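PDB 6TGS: protein NBR1 homolog from Arabidopsis thaliana, which probably acts as a receptor for autophagosomal degradation of ubiquitinated protein aggregates formed under stress, its PB1 domain mediating homodimerization. Local coordinates for residues A[7-12]-A[18-23]. The protein carries 3 engineered substitutions. Sequence-based numbering, arbitrary orientation. Where two conformers were deposited one is given.
Sequences ALVVKV and LRRFRV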
loop_
_atom_site.group_PDB
_atom_site.type_symbol
_atom_site.label_atom_id
_atom_site.label_comp_id
_atom_site.label_asym_id
_atom_site.label_seq_id
_atom_site.Cartn_x
_atom_site.Cartn_y
_atom_site.Cartn_z
ATOM N N ALA A 7 -3.788 -13.016 4.600
ATOM C CA ALA A 7 -3.096 -11.744 4.477
ATOM C C ALA A 7 -3.362 -11.096 3.121
ATOM O O ALA A 7 -3.698 -11.761 2.139
ATOM C CB ALA A 7 -1.595 -11.939 4.687
ATOM N N LEU A 8 -3.222 -9.770 3.087
ATOM C CA LEU A 8 -3.224 -9.032 1.831
ATOM C C LEU A 8 -1.837 -9.087 1.210
ATOM O O LEU A 8 -0.846 -8.754 1.862
ATOM C CB LEU A 8 -3.633 -7.575 2.055
ATOM C CG LEU A 8 -3.532 -6.616 0.857
ATOM C CD1 LEU A 8 -4.604 -6.909 -0.181
ATOM C CD2 LEU A 8 -3.601 -5.159 1.304
ATOM N N VAL A 9 -1.770 -9.500 -0.048
ATOM C CA VAL A 9 -0.522 -9.434 -0.796
ATOM C C VAL A 9 -0.381 -8.021 -1.351
ATOM O O VAL A 9 -1.270 -7.522 -2.046
ATOM C CB VAL A 9 -0.494 -10.476 -1.922
ATOM C CG1 VAL A 9 0.719 -10.256 -2.807
ATOM C CG2 VAL A 9 -0.470 -11.866 -1.327
ATOM N N VAL A 10 0.737 -7.376 -1.033
ATOM C CA VAL A 10 1.029 -6.029 -1.508
ATOM C C VAL A 10 2.232 -6.119 -2.433
ATOM O O VAL A 10 3.261 -6.694 -2.068
ATOM C CB VAL A 10 1.288 -5.062 -0.342
ATOM C CG1 VAL A 10 1.621 -3.662 -0.866
ATOM C CG2 VAL A 10 0.074 -5.013 0.571
ATOM N N LYS A 11 2.089 -5.594 -3.634
ATOM C CA LYS A 11 3.232 -5.379 -4.547
ATOM C C LYS A 11 3.576 -3.883 -4.683
ATOM O O LYS A 11 2.640 -3.167 -4.925
ATOM C CB LYS A 11 2.969 -6.081 -5.874
ATOM C CG LYS A 11 2.771 -7.577 -5.726
ATOM C CD LYS A 11 2.557 -8.273 -7.031
ATOM C CE LYS A 11 1.963 -9.647 -6.826
ATOM N NZ LYS A 11 1.401 -10.187 -8.083
ATOM N N VAL A 12 4.724 -3.539 -4.579
ATOM C CA VAL A 12 5.100 -2.133 -4.660
ATOM C C VAL A 12 6.045 -1.980 -5.839
ATOM O O VAL A 12 6.967 -2.784 -6.009
ATOM C CB VAL A 12 5.759 -1.642 -3.357
ATOM C CG1 VAL A 12 6.019 -0.149 -3.443
ATOM C CG2 VAL A 12 4.876 -1.956 -2.158
ATOM N N LEU A 18 9.720 -4.263 -8.960
ATOM C CA LEU A 18 8.559 -4.734 -8.206
ATOM C C LEU A 18 8.989 -5.544 -6.990
ATOM O O LEU A 18 9.775 -6.491 -7.109
ATOM C CB LEU A 18 7.641 -5.584 -9.092
ATOM C CG LEU A 18 6.201 -5.874 -8.661
ATOM C CD1 LEU A 18 5.387 -4.584 -8.484
ATOM C CD2 LEU A 18 5.499 -6.817 -9.659
ATOM N N ARG A 19 8.437 -5.215 -5.839
ATOM C CA ARG A 19 8.694 -5.976 -4.622
ATOM C C ARG A 19 7.370 -6.370 -3.994
ATOM O O ARG A 19 6.381 -5.640 -4.089
ATOM C CB ARG A 19 9.546 -5.171 -3.623
ATOM C CG ARG A 19 10.953 -4.848 -4.138
ATOM C CD ARG A 19 11.849 -6.103 -4.150
ATOM N NE ARG A 19 13.213 -5.819 -4.617
ATOM C CZ ARG A 19 13.600 -5.972 -5.882
ATOM N NH1 ARG A 19 12.715 -6.368 -6.793
ATOM N NH2 ARG A 19 14.863 -5.736 -6.240
ATOM N N ARG A 20 7.244 -7.521 -3.373
ATOM C CA ARG A 20 6.099 -8.219 -2.803
ATOM C C ARG A 20 6.261 -8.358 -1.299
ATOM O O ARG A 20 7.325 -8.763 -0.823
ATOM C CB ARG A 20 5.961 -9.612 -3.426
ATOM C CG ARG A 20 4.777 -10.434 -2.924
ATOM C CD ARG A 20 4.723 -11.802 -3.634
ATOM N NE ARG A 20 3.606 -12.605 -3.175
ATOM C CZ ARG A 20 3.659 -13.387 -2.108
ATOM N NH1 ARG A 20 4.777 -13.446 -1.398
ATOM N NH2 ARG A 20 2.598 -14.093 -1.743
ATOM N N PHE A 21 5.337 -8.066 -0.519
ATOM C CA PHE A 21 5.287 -8.477 0.877
ATOM C C PHE A 21 3.832 -8.730 1.242
ATOM O O PHE A 21 2.919 -8.409 0.481
ATOM C CB PHE A 21 5.937 -7.453 1.816
ATOM C CG PHE A 21 5.347 -6.080 1.733
ATOM C CD1 PHE A 21 5.835 -5.166 0.826
ATOM C CD2 PHE A 21 4.327 -5.693 2.593
ATOM C CE1 PHE A 21 5.311 -3.885 0.753
ATOM C CE2 PHE A 21 3.800 -4.403 2.532
ATOM C CZ PHE A 21 4.299 -3.506 1.602
ATOM N N ARG A 22 3.607 -9.314 2.412
ATOM C CA ARG A 22 2.248 -9.635 2.824
ATOM C C ARG A 22 1.913 -8.917 4.119
ATOM O O ARG A 22 2.767 -8.746 4.996
ATOM C CB ARG A 22 2.061 -11.145 2.996
ATOM C CG ARG A 22 2.358 -11.943 1.737
ATOM C CD ARG A 22 1.630 -13.282 1.732
ATOM N NE ARG A 22 1.867 -14.049 2.952
ATOM C CZ ARG A 22 1.055 -14.999 3.403
ATOM N NH1 ARG A 22 -0.051 -15.302 2.738
ATOM N NH2 ARG A 22 1.346 -15.643 4.525
ATOM N N VAL A 23 0.652 -8.507 4.240
ATOM C CA VAL A 23 0.186 -7.712 5.359
ATOM C C VAL A 23 -0.906 -8.509 6.070
ATOM O O VAL A 23 -1.908 -8.866 5.443
ATOM C CB VAL A 23 -0.357 -6.343 4.920
ATOM C CG1 VAL A 23 -0.928 -5.618 6.121
ATOM C CG2 VAL A 23 0.752 -5.523 4.265
#
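Leu8 and Val23, Val10 and Phe21, and Val12 and Arg19 are the three hydrogen-bonded pairs of the antiparallel β hairpin that opens the ubiquitin-like PB1 fold. Each pair closes with two backbone bonds, such as Val10 N to Phe21 O at 2.8 Å and Val12 N to Arg19 O at 2.7 Å. α-Carbon hydrogens add weaker contacts, among them Lys11 CA to Arg19 O at 3.2 Å. The other edge of 8-12 bonds to strand 84-90 through Val9 and Lys11, and strand 17-23 is outermost in this chain's sheet.

Apolar packing gathers on the face that carries Leu8, Val10, Val12, Phe21 and Val23, which is covered in part by helix 35-46 through Ile42, Leu45 and Phe46. Phe21 holds CG between its backbone N and carbonyl carbon (chi1 57°), which lays the ring alongside Val10. Val10 CB sits over one ring face, toward the rim, in a CH-π contact 4.1 Å from the centroid of the Phe21 ring. Val10 CG1 reaches Phe21 CZ, while its other methyl, CG2, meets Val23 CG2 at 3.8 Å. Val12 CG2 approaches the same ring obliquely, 3.5 Å from Phe21 CE1.

The reverse face is basic and more exposed, with Lys11, Arg20 and Arg22 around Val9, consistent with the basic surface by which PB1 domains bind an acidic partner PB1. Arg20, extended from CG to NE, runs past the valine; Arg22 bends at chi3 (-52°), with Ala7 CB over one guanidinium face, toward its rim. Both Val9 methyls touch Arg20, CG1 3.7 Å from NE and CG2 3.8 Å from NH2, and CG2 also meets Arg22 CD.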